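Local coordinates for protein L-ornithine 5-monooxygenase (Pseudomonas aeruginosa, PDB 3S5W) that hydroxylates the side-chain nitrogen of L-ornithine with FAD, NADPH and molecular oxygen, the first step toward hydroxamate siderophores such as pyoverdin, at residues Ser169-Ala172 with Asp173-Leu177; Leu133-Val136 with Ala137-Gln141; Met127-Asn130 with Asp131-Arg134. All blocks are in the same frame, centred on the assembly; numbering follows the deposited sequence.

Contact 1. Residues Ser169-Ala172 with Asp173-Leu177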
ATOM      1  N   SER A 169      18.096  12.571  -5.685  1.00 31.57           N
ATOM      2  CA  SER A 169      17.488  12.354  -4.384  1.00 32.84           C
ATOM      3  C   SER A 169      17.947  13.395  -3.354  1.00 33.76           C
ATOM      4  O   SER A 169      18.941  14.119  -3.572  1.00 32.85           O
ATOM      5  CB  SER A 169      17.753  10.914  -3.897  1.00 32.26           C
ATOM      6  OG  SER A 169      19.131  10.665  -3.654  1.00 32.54           O
ATOM      7  N   ARG A 170      17.219  13.470  -2.245  1.00 33.92           N
ATOM      8  CA  ARG A 170      17.529  14.370  -1.159  1.00 36.24           C
ATOM      9  C   ARG A 170      17.608  13.505   0.102  1.00 36.66           C
ATOM     10  O   ARG A 170      16.743  12.642   0.311  1.00 36.73           O
ATOM     11  CB  ARG A 170      16.432  15.439  -1.028  1.00 37.08           C
ATOM     12  CG  ARG A 170      16.658  16.438   0.137  1.00 41.94           C
ATOM     13  CD  ARG A 170      15.668  17.619   0.159  1.00 47.79           C
ATOM     14  NE  ARG A 170      14.280  17.209   0.387  1.00 52.47           N
ATOM     15  CZ  ARG A 170      13.265  17.468  -0.441  1.00 54.40           C
ATOM     16  NH1 ARG A 170      13.460  18.156  -1.567  1.00 55.29           N
ATOM     17  NH2 ARG A 170      12.042  17.048  -0.139  1.00 54.35           N
ATOM     18  N   ASN A 171      18.648  13.674   0.912  1.00 36.45           N
ATOM     19  CA  ASN A 171      18.693  12.957   2.189  1.00 37.49           C
ATOM     20  C   ASN A 171      17.997  13.739   3.315  1.00 38.72           C
ATOM     21  O   ASN A 171      17.454  14.832   3.086  1.00 37.37           O
ATOM     22  CB  ASN A 171      20.105  12.442   2.559  1.00 36.91           C
ATOM     23  CG  ASN A 171      21.089  13.565   2.912  1.00 36.75           C
ATOM     24  OD1 ASN A 171      20.694  14.679   3.282  1.00 33.07           O
ATOM     25  ND2 ASN A 171      22.373  13.275   2.771  1.00 36.44           N
ATOM     26  N   ALA A 172      17.988  13.159   4.511  1.00 40.97           N
ATOM     27  CA  ALA A 172      17.204  13.718   5.618  1.00 43.17           C
ATOM     28  C   ALA A 172      17.809  15.053   6.101  1.00 44.15           C
ATOM     29  O   ALA A 172      17.078  15.972   6.496  1.00 44.33           O
ATOM     30  CB  ALA A 172      17.063  12.687   6.759  1.00 43.56           C
ATOM     31  N   ASP A 173      19.137  15.180   5.995  1.00 45.05           N
ATOM     32  CA  ASP A 173      19.826  16.460   6.255  1.00 45.44           C
ATOM     33  C   ASP A 173      19.580  17.547   5.185  1.00 45.21           C
ATOM     34  O   ASP A 173      19.999  18.686   5.372  1.00 45.19           O
ATOM     35  CB  ASP A 173      21.339  16.249   6.459  1.00 46.22           C
ATOM     36  CG  ASP A 173      21.662  15.256   7.594  1.00 48.94           C
ATOM     37  OD1 ASP A 173      20.915  15.217   8.609  1.00 50.98           O
ATOM     38  OD2 ASP A 173      22.659  14.499   7.465  1.00 49.29           O
ATOM     39  N   GLY A 174      18.917  17.192   4.078  1.00 43.81           N
ATOM     40  CA  GLY A 174      18.588  18.141   3.005  1.00 42.39           C
ATOM     41  C   GLY A 174      19.618  18.250   1.878  1.00 41.29           C
ATOM     42  O   GLY A 174      19.522  19.139   1.043  1.00 41.23           O
ATOM     43  N   GLU A 175      20.609  17.359   1.868  1.00 39.91           N
ATOM     44  CA  GLU A 175      21.616  17.292   0.827  1.00 39.75           C
ATOM     45  C   GLU A 175      21.072  16.605  -0.397  1.00 38.93           C
ATOM     46  O   GLU A 175      20.375  15.594  -0.282  1.00 37.82           O
ATOM     47  CB  GLU A 175      22.784  16.434   1.290  1.00 39.98           C
ATOM     48  CG  GLU A 175      23.949  17.153   1.846  1.00 43.85           C
ATOM     49  CD  GLU A 175      25.112  16.196   2.027  1.00 47.91           C
ATOM     50  OE1 GLU A 175      24.910  15.139   2.687  1.00 49.83           O
ATOM     51  OE2 GLU A 175      26.204  16.482   1.488  1.00 47.41           O
ATOM     52  N   GLU A 176      21.423  17.122  -1.565  1.00 38.11           N
ATOM     53  CA  GLU A 176      21.034  16.503  -2.820  1.00 37.85           C
ATOM     54  C   GLU A 176      22.067  15.468  -3.240  1.00 37.62           C
ATOM     55  O   GLU A 176      23.273  15.671  -3.060  1.00 36.99           O
ATOM     56  CB  GLU A 176      20.869  17.564  -3.907  1.00 38.94           C
ATOM     57  CG  GLU A 176      20.361  17.056  -5.248  1.00 40.75           C
ATOM     58  CD  GLU A 176      19.702  18.165  -6.081  1.00 43.95           C
ATOM     59  OE1 GLU A 176      20.199  18.455  -7.194  1.00 46.53           O
ATOM     60  OE2 GLU A 176      18.699  18.743  -5.614  1.00 43.26           O
ATOM     61  N   LEU A 177      21.591  14.357  -3.793  1.00 36.35           N
ATOM     62  CA  LEU A 177      22.451  13.325  -4.344  1.00 37.03           C
ATOM     63  C   LEU A 177      22.046  13.048  -5.784  1.00 36.31           C
ATOM     64  O   LEU A 177      20.859  13.047  -6.118  1.00 35.41           O
ATOM     65  CB  LEU A 177      22.371  12.050  -3.496  1.00 38.22           C
ATOM     66  CG  LEU A 177      23.134  11.985  -2.156  1.00 40.23           C
ATOM     67  CD1 LEU A 177      22.301  12.493  -0.985  1.00 43.83           C
ATOM     68  CD2 LEU A 177      23.526  10.554  -1.867  1.00 41.66           C
TER
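The flat groups are the amide of Asn171 and the carboxylate of Glu175, whose planes are turned 50° apart. Nearly in its own plane, the amide sends ND2 to Glu175 OE1 at 3.1 Å, meeting that oxygen on its anti side. The other end of the amide faces the backbone: Glu175 N donates to Asn171 OD1 over 3.0 Å, approaching from above the carbonyl plane rather than along a lone pair. Asn171 CG stands between its own N and carbonyl carbon (chi1 69°), and this torsion folds the amide back over the turn, where Glu175 CB also rests against it. Over the same face of the amide, Leu177 CD1 lies 3.8 Å from Asn171 ND2.

A type I turn runs from Asn171 to Gly174, closed by Gly174 N to Asn171 O at 2.9 Å. Gly174 has a positive phi of 92°, at which a CB would jam against Asp173 O. Asn171 N bonds to Glu175 O at 2.8 Å, which completes a 3:5 hairpin with a type I turn and G1 beta bulge. Beyond it Ser169 and Leu177 form an antiparallel hydrogen-bonded pair. Their side chains share a face of the sheet, with Ser169 OG 3.5 Å from Leu177 CB; that hydroxyl is hydrogen-bonded to Glu148. Arg170 and Glu176 occupy the other face as a non-hydrogen-bonded pair.

Chemically, one asparagine side chain serves as both donor and acceptor for Glu175, so the reversal of this surface hairpin is held by side-chain as well as backbone bonds, and the carboxylate probably gains some stabilisation from the amide.

Contact 2. Residues Leu133-Val136 with Ala137-Gln141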
ATOM      1  N   LEU A 133       9.517  -8.124   7.512  1.00 21.85           N
ATOM      2  CA  LEU A 133      10.029  -7.323   6.400  1.00 22.20           C
ATOM      3  C   LEU A 133      11.351  -6.633   6.760  1.00 22.98           C
ATOM      4  O   LEU A 133      12.280  -6.619   5.944  1.00 22.33           O
ATOM      5  CB  LEU A 133       8.989  -6.275   5.997  1.00 22.12           C
ATOM      6  CG  LEU A 133       7.768  -6.889   5.314  1.00 22.36           C
ATOM      7  CD1 LEU A 133       6.734  -5.802   5.116  1.00 24.49           C
ATOM      8  CD2 LEU A 133       8.100  -7.555   3.936  1.00 24.12           C
ATOM      9  N   ARG A 134      11.408  -6.070   7.969  1.00 22.89           N
ATOM     10  CA  ARG A 134      12.644  -5.408   8.456  1.00 25.33           C
ATOM     11  C   ARG A 134      13.767  -6.434   8.547  1.00 25.69           C
ATOM     12  O   ARG A 134      14.901  -6.161   8.169  1.00 25.97           O
ATOM     13  CB  ARG A 134      12.389  -4.767   9.807  1.00 24.76           C
ATOM     14  CG  ARG A 134      11.540  -3.500   9.679  1.00 27.94           C
ATOM     15  CD  ARG A 134      11.066  -2.954  11.012  1.00 32.41           C
ATOM     16  NE  ARG A 134      12.155  -2.837  11.976  1.00 36.47           N
ATOM     17  CZ  ARG A 134      12.942  -1.776  12.113  1.00 42.14           C
ATOM     18  NH1 ARG A 134      12.772  -0.695  11.353  1.00 42.48           N
ATOM     19  NH2 ARG A 134      13.912  -1.800  13.020  1.00 41.80           N
ATOM     20  N   TRP A 135      13.443  -7.630   9.030  1.00 24.90           N
ATOM     21  CA  TRP A 135      14.450  -8.677   9.148  1.00 25.33           C
ATOM     22  C   TRP A 135      14.980  -9.080   7.763  1.00 25.51           C
ATOM     23  O   TRP A 135      16.188  -9.167   7.579  1.00 26.01           O
ATOM     24  CB  TRP A 135      13.908  -9.885   9.912  1.00 24.95           C
ATOM     25  CG  TRP A 135      14.866 -11.054   9.958  1.00 25.50           C
ATOM     26  CD1 TRP A 135      15.947 -11.206  10.795  1.00 27.86           C
ATOM     27  CD2 TRP A 135      14.825 -12.224   9.131  1.00 27.49           C
ATOM     28  NE1 TRP A 135      16.573 -12.402  10.541  1.00 26.12           N
ATOM     29  CE2 TRP A 135      15.907 -13.050   9.527  1.00 28.50           C
ATOM     30  CE3 TRP A 135      13.977 -12.656   8.087  1.00 24.43           C
ATOM     31  CZ2 TRP A 135      16.168 -14.288   8.912  1.00 30.09           C
ATOM     32  CZ3 TRP A 135      14.228 -13.882   7.480  1.00 28.92           C
ATOM     33  CH2 TRP A 135      15.309 -14.693   7.900  1.00 29.07           C
ATOM     34  N   VAL A 136      14.092  -9.280   6.786  1.00 24.51           N
ATOM     35  CA  VAL A 136      14.529  -9.632   5.441  1.00 24.55           C
ATOM     36  C   VAL A 136      15.409  -8.491   4.865  1.00 25.72           C
ATOM     37  O   VAL A 136      16.476  -8.775   4.340  1.00 25.46           O
ATOM     38  CB  VAL A 136      13.366  -9.934   4.489  1.00 24.78           C
ATOM     39  CG1 VAL A 136      13.858 -10.143   3.038  1.00 25.74           C
ATOM     40  CG2 VAL A 136      12.626 -11.235   4.940  1.00 24.30           C
ATOM     41  N   ALA A 137      14.916  -7.250   4.940  1.00 25.68           N
ATOM     42  CA  ALA A 137      15.594  -6.070   4.367  1.00 26.68           C
ATOM     43  C   ALA A 137      17.004  -5.869   4.956  1.00 27.42           C
ATOM     44  O   ALA A 137      17.895  -5.447   4.233  1.00 28.50           O
ATOM     45  CB  ALA A 137      14.743  -4.795   4.566  1.00 25.66           C
ATOM     46  N   SER A 138      17.189  -6.191   6.238  1.00 28.04           N
ATOM     47  CA  SER A 138      18.489  -6.128   6.921  1.00 29.32           C
ATOM     48  C   SER A 138      19.554  -7.061   6.318  1.00 30.31           C
ATOM     49  O   SER A 138      20.722  -6.972   6.703  1.00 31.08           O
ATOM     50  CB  SER A 138      18.350  -6.412   8.432  1.00 29.78           C
ATOM     51  OG  SER A 138      18.288  -7.814   8.649  1.00 29.15           O
ATOM     52  N   HIS A 139      19.171  -7.957   5.398  1.00 30.15           N
ATOM     53  CA  HIS A 139      20.155  -8.753   4.634  1.00 30.46           C
ATOM     54  C   HIS A 139      20.640  -8.057   3.361  1.00 30.45           C
ATOM     55  O   HIS A 139      21.458  -8.618   2.619  1.00 29.50           O
ATOM     56  CB  HIS A 139      19.597 -10.136   4.274  1.00 31.41           C
ATOM     57  CG  HIS A 139      19.376 -11.013   5.461  1.00 33.02           C
ATOM     58  ND1 HIS A 139      18.281 -10.878   6.287  1.00 36.70           N
ATOM     59  CD2 HIS A 139      20.124 -12.019   5.977  1.00 36.54           C
ATOM     60  CE1 HIS A 139      18.367 -11.763   7.266  1.00 38.40           C
ATOM     61  NE2 HIS A 139      19.469 -12.474   7.094  1.00 38.69           N
ATOM     62  N   PHE A 140      20.139  -6.841   3.111  1.00 30.01           N
ATOM     63  CA  PHE A 140      20.424  -6.120   1.850  1.00 30.83           C
ATOM     64  C   PHE A 140      20.987  -4.719   2.105  1.00 31.54           C
ATOM     65  O   PHE A 140      20.801  -3.794   1.302  1.00 31.61           O
ATOM     66  CB  PHE A 140      19.182  -6.106   0.925  1.00 29.64           C
ATOM     67  CG  PHE A 140      18.781  -7.466   0.494  1.00 28.94           C
ATOM     68  CD1 PHE A 140      17.922  -8.233   1.284  1.00 27.77           C
ATOM     69  CD2 PHE A 140      19.306  -8.020  -0.666  1.00 27.46           C
ATOM     70  CE1 PHE A 140      17.594  -9.549   0.922  1.00 26.13           C
ATOM     71  CE2 PHE A 140      18.975  -9.321  -1.033  1.00 26.12           C
ATOM     72  CZ  PHE A 140      18.110 -10.075  -0.244  1.00 28.33           C
ATOM     73  N   GLN A 141      21.679  -4.592   3.238  1.00 33.64           N
ATOM     74  CA  GLN A 141      22.269  -3.341   3.699  1.00 35.55           C
ATOM     75  C   GLN A 141      23.243  -2.722   2.692  1.00 36.03           C
ATOM     76  O   GLN A 141      23.325  -1.498   2.605  1.00 36.85           O
ATOM     77  CB  GLN A 141      22.936  -3.528   5.051  1.00 35.97           C
ATOM     78  CG  GLN A 141      21.942  -3.588   6.218  1.00 39.97           C
ATOM     79  CD  GLN A 141      22.597  -3.974   7.549  1.00 44.77           C
ATOM     80  OE1 GLN A 141      22.168  -4.924   8.220  1.00 46.48           O
ATOM     81  NE2 GLN A 141      23.633  -3.237   7.936  1.00 43.86           N
TER
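Two backbone bonds, Ala137 N to Leu133 O and Ser138 N to Arg134 O, carry the helical pattern to the end of helix 126-137, after which His139 N donates to Val136 O at 3.0 Å and a type I turn spans Ala137 to Phe140. The side chains converge on the carbonyl oxygen of Trp135. Ser138 OG gives it a hydrogen bond of 2.7 Å, and His139 ND1 gives a second of 3.0 Å; the two donors arrive from opposite faces of the carbonyl plane. The first is possible because Ser138 OG turns back between its own N and carbonyl carbon, chi1 81°. His139 ND1 also makes a weak bond to Val136 O.

With ND1 engaged in this way, the imidazole presents the neighbouring corner of its ring to the indole. His139 CE1 sits over one face of Trp135, displaced toward the rim and 3.6 Å from Trp135 CE2. The ring planes stand at 77° in an edge-to-face (T-shaped) pair, with a centroid separation of 4.9 Å from the six-membered ring of Trp135. Polar and aromatic contacts together probably limit the rotation of the imidazole. Farther on, Phe140 brings its ring edge to the helix end: Val136 O lies in the plane of the Phe140 ring, at its edge, 3.4 Å from CD1, while CE1 makes a looser apolar contact with Val136 CG1.

Trp135 and His139 extend the aromatic cluster edge-to-face to His110 and Tyr101, respectively. On the buried side, Val136 and Phe140 pack against helix 40-56, and the chain then runs on toward strand 144-146.

Contact 3. Residues Met127-Asn130 with Asp131-Arg134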
ATOM      1  N   MET A 127       2.004  -6.113  12.739  1.00 25.25           N
ATOM      2  CA  MET A 127       3.235  -5.747  13.466  1.00 27.09           C
ATOM      3  C   MET A 127       4.279  -6.859  13.313  1.00 25.32           C
ATOM      4  O   MET A 127       5.465  -6.585  13.203  1.00 23.94           O
ATOM      5  CB  MET A 127       2.996  -5.491  14.973  1.00 28.99           C
ATOM      6  CG  MET A 127       2.109  -4.291  15.315  1.00 36.39           C
ATOM      7  SD  MET A 127       2.025  -3.911  17.125  1.00 50.11           S
ATOM      8  CE  MET A 127       3.277  -2.613  17.253  1.00 46.21           C
ATOM      9  N   GLU A 128       3.844  -8.115  13.320  1.00 23.41           N
ATOM     10  CA  GLU A 128       4.811  -9.223  13.102  1.00 23.28           C
ATOM     11  C   GLU A 128       5.276  -9.249  11.651  1.00 22.76           C
ATOM     12  O   GLU A 128       6.436  -9.496  11.371  1.00 21.78           O
ATOM     13  CB  GLU A 128       4.236 -10.576  13.511  1.00 24.31           C
ATOM     14  CG  GLU A 128       5.300 -11.717  13.450  1.00 25.14           C
ATOM     15  CD  GLU A 128       4.787 -13.066  13.971  1.00 27.95           C
ATOM     16  OE1 GLU A 128       3.562 -13.303  13.973  1.00 29.31           O
ATOM     17  OE2 GLU A 128       5.619 -13.898  14.383  1.00 26.20           O
ATOM     18  N   PHE A 129       4.371  -8.989  10.706  1.00 22.66           N
ATOM     19  CA  PHE A 129       4.829  -8.987   9.323  1.00 22.77           C
ATOM     20  C   PHE A 129       5.807  -7.819   9.073  1.00 22.93           C
ATOM     21  O   PHE A 129       6.709  -7.949   8.275  1.00 22.48           O
ATOM     22  CB  PHE A 129       3.663  -8.921   8.358  1.00 22.78           C
ATOM     23  CG  PHE A 129       4.014  -9.389   6.978  1.00 25.29           C
ATOM     24  CD1 PHE A 129       4.124 -10.747   6.709  1.00 27.39           C
ATOM     25  CD2 PHE A 129       4.224  -8.486   5.958  1.00 28.47           C
ATOM     26  CE1 PHE A 129       4.440 -11.206   5.415  1.00 28.28           C
ATOM     27  CE2 PHE A 129       4.549  -8.937   4.658  1.00 27.39           C
ATOM     28  CZ  PHE A 129       4.648 -10.293   4.398  1.00 26.99           C
ATOM     29  N   ASN A 130       5.587  -6.686   9.752  1.00 23.73           N
ATOM     30  CA  ASN A 130       6.522  -5.544   9.728  1.00 23.94           C
ATOM     31  C   ASN A 130       7.926  -5.975  10.215  1.00 23.77           C
ATOM     32  O   ASN A 130       8.931  -5.658   9.599  1.00 23.82           O
ATOM     33  CB  ASN A 130       6.001  -4.379  10.602  1.00 24.17           C
ATOM     34  CG  ASN A 130       7.025  -3.249  10.741  1.00 26.39           C
ATOM     35  OD1 ASN A 130       7.417  -2.613   9.746  1.00 26.57           O
ATOM     36  ND2 ASN A 130       7.481  -3.009  11.977  1.00 28.67           N
ATOM     37  N   ASP A 131       7.972  -6.706  11.323  1.00 23.34           N
ATOM     38  CA  ASP A 131       9.241  -7.214  11.858  1.00 24.01           C
ATOM     39  C   ASP A 131       9.911  -8.170  10.858  1.00 23.21           C
ATOM     40  O   ASP A 131      11.123  -8.124  10.673  1.00 21.87           O
ATOM     41  CB  ASP A 131       9.003  -7.924  13.192  1.00 23.88           C
ATOM     42  CG  ASP A 131      10.282  -8.188  13.928  1.00 27.92           C
ATOM     43  OD1 ASP A 131      10.833  -7.215  14.450  1.00 29.17           O
ATOM     44  OD2 ASP A 131      10.736  -9.354  13.967  1.00 29.62           O
ATOM     45  N   TYR A 132       9.107  -9.014  10.200  1.00 22.64           N
ATOM     46  CA  TYR A 132       9.585  -9.925   9.159  1.00 21.80           C
ATOM     47  C   TYR A 132      10.212  -9.148   7.981  1.00 22.37           C
ATOM     48  O   TYR A 132      11.289  -9.488   7.505  1.00 22.67           O
ATOM     49  CB  TYR A 132       8.423 -10.804   8.655  1.00 20.67           C
ATOM     50  CG  TYR A 132       8.627 -11.436   7.305  1.00 21.01           C
ATOM     51  CD1 TYR A 132       9.578 -12.438   7.117  1.00 20.82           C
ATOM     52  CD2 TYR A 132       7.821 -11.070   6.206  1.00 22.62           C
ATOM     53  CE1 TYR A 132       9.743 -13.037   5.883  1.00 21.08           C
ATOM     54  CE2 TYR A 132       8.009 -11.657   4.942  1.00 22.97           C
ATOM     55  CZ  TYR A 132       8.965 -12.635   4.812  1.00 20.77           C
ATOM     56  OH  TYR A 132       9.167 -13.222   3.617  1.00 22.12           O
ATOM     57  N   LEU A 133       9.517  -8.124   7.512  1.00 21.85           N
ATOM     58  CA  LEU A 133      10.029  -7.323   6.400  1.00 22.20           C
ATOM     59  C   LEU A 133      11.351  -6.633   6.760  1.00 22.98           C
ATOM     60  O   LEU A 133      12.280  -6.619   5.944  1.00 22.33           O
ATOM     61  CB  LEU A 133       8.989  -6.275   5.997  1.00 22.12           C
ATOM     62  CG  LEU A 133       7.768  -6.889   5.314  1.00 22.36           C
ATOM     63  CD1 LEU A 133       6.734  -5.802   5.116  1.00 24.49           C
ATOM     64  CD2 LEU A 133       8.100  -7.555   3.936  1.00 24.12           C
ATOM     65  N   ARG A 134      11.408  -6.070   7.969  1.00 22.89           N
ATOM     66  CA  ARG A 134      12.644  -5.408   8.456  1.00 25.33           C
ATOM     67  C   ARG A 134      13.767  -6.434   8.547  1.00 25.69           C
ATOM     68  O   ARG A 134      14.901  -6.161   8.169  1.00 25.97           O
ATOM     69  CB  ARG A 134      12.389  -4.767   9.807  1.00 24.76           C
ATOM     70  CG  ARG A 134      11.540  -3.500   9.679  1.00 27.94           C
ATOM     71  CD  ARG A 134      11.066  -2.954  11.012  1.00 32.41           C
ATOM     72  NE  ARG A 134      12.155  -2.837  11.976  1.00 36.47           N
ATOM     73  CZ  ARG A 134      12.942  -1.776  12.113  1.00 42.14           C
ATOM     74  NH1 ARG A 134      12.772  -0.695  11.353  1.00 42.48           N
ATOM     75  NH2 ARG A 134      13.912  -1.800  13.020  1.00 41.80           N
TER
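Phe129 meets Tyr132 and Leu133, its neighbours one helical turn on, through a ring that can be followed outward from CB. CB only leads away from the turn, but with CG anti to the backbone N (chi1 -160°) the ring swings back along the helix. Along one edge of the ring CD1 and CE1 approach Tyr132, CE1 coming to 3.5 Å from Tyr132 CD2, over the phenyl face toward its rim. Along the other edge, CD2 and CE2 are each 3.8 Å from Leu133 CD1, approaching obliquely from the same side of the ring plane. At the tip, CZ lies 3.7 Å from Tyr132 CE2. The two aromatic side chains run side by side, their planes inclined at 51°.

Asn130 and Arg134 also travel together, Asn130 ND2 passing 3.7 Å from Arg134 CD. Their polar ends have partners elsewhere: Asn130 OD1 accepts from Trp72 N, while Arg134 NH1 bonds to Tyr70 O and forms a salt bridge with Asp69.

Successive i to i+4 backbone bonds mark about two regular turns of alpha helix. Phe129 touches Leu429, which binds FAD like Asp69, Tyr70 and Trp72; this places the helix in the site's second shell, consistent with helping to position those residues.

Overall arrangement
Contacts 3 and 2 follow one another on helix 126-137, sharing Leu133 and Arg134, with centres about 10 Å apart; contact 3 lies in the helix body and contact 2 at its C-terminal end. Contact 1 comes later, at the turn of the hairpin between strands 161-171 and 176-181, and its centre lies about 23 Å from that of contact 2 and 27 Å from that of contact 3, without touching either. Strand 176-181 pairs with strand 30-36 in the mixed sheet. The side chains of Phe129 and Leu133 lie about 6 Å from FAD and that of Ser169 about 7 Å, so local motifs far apart in the chain share the second shell of one cofactor.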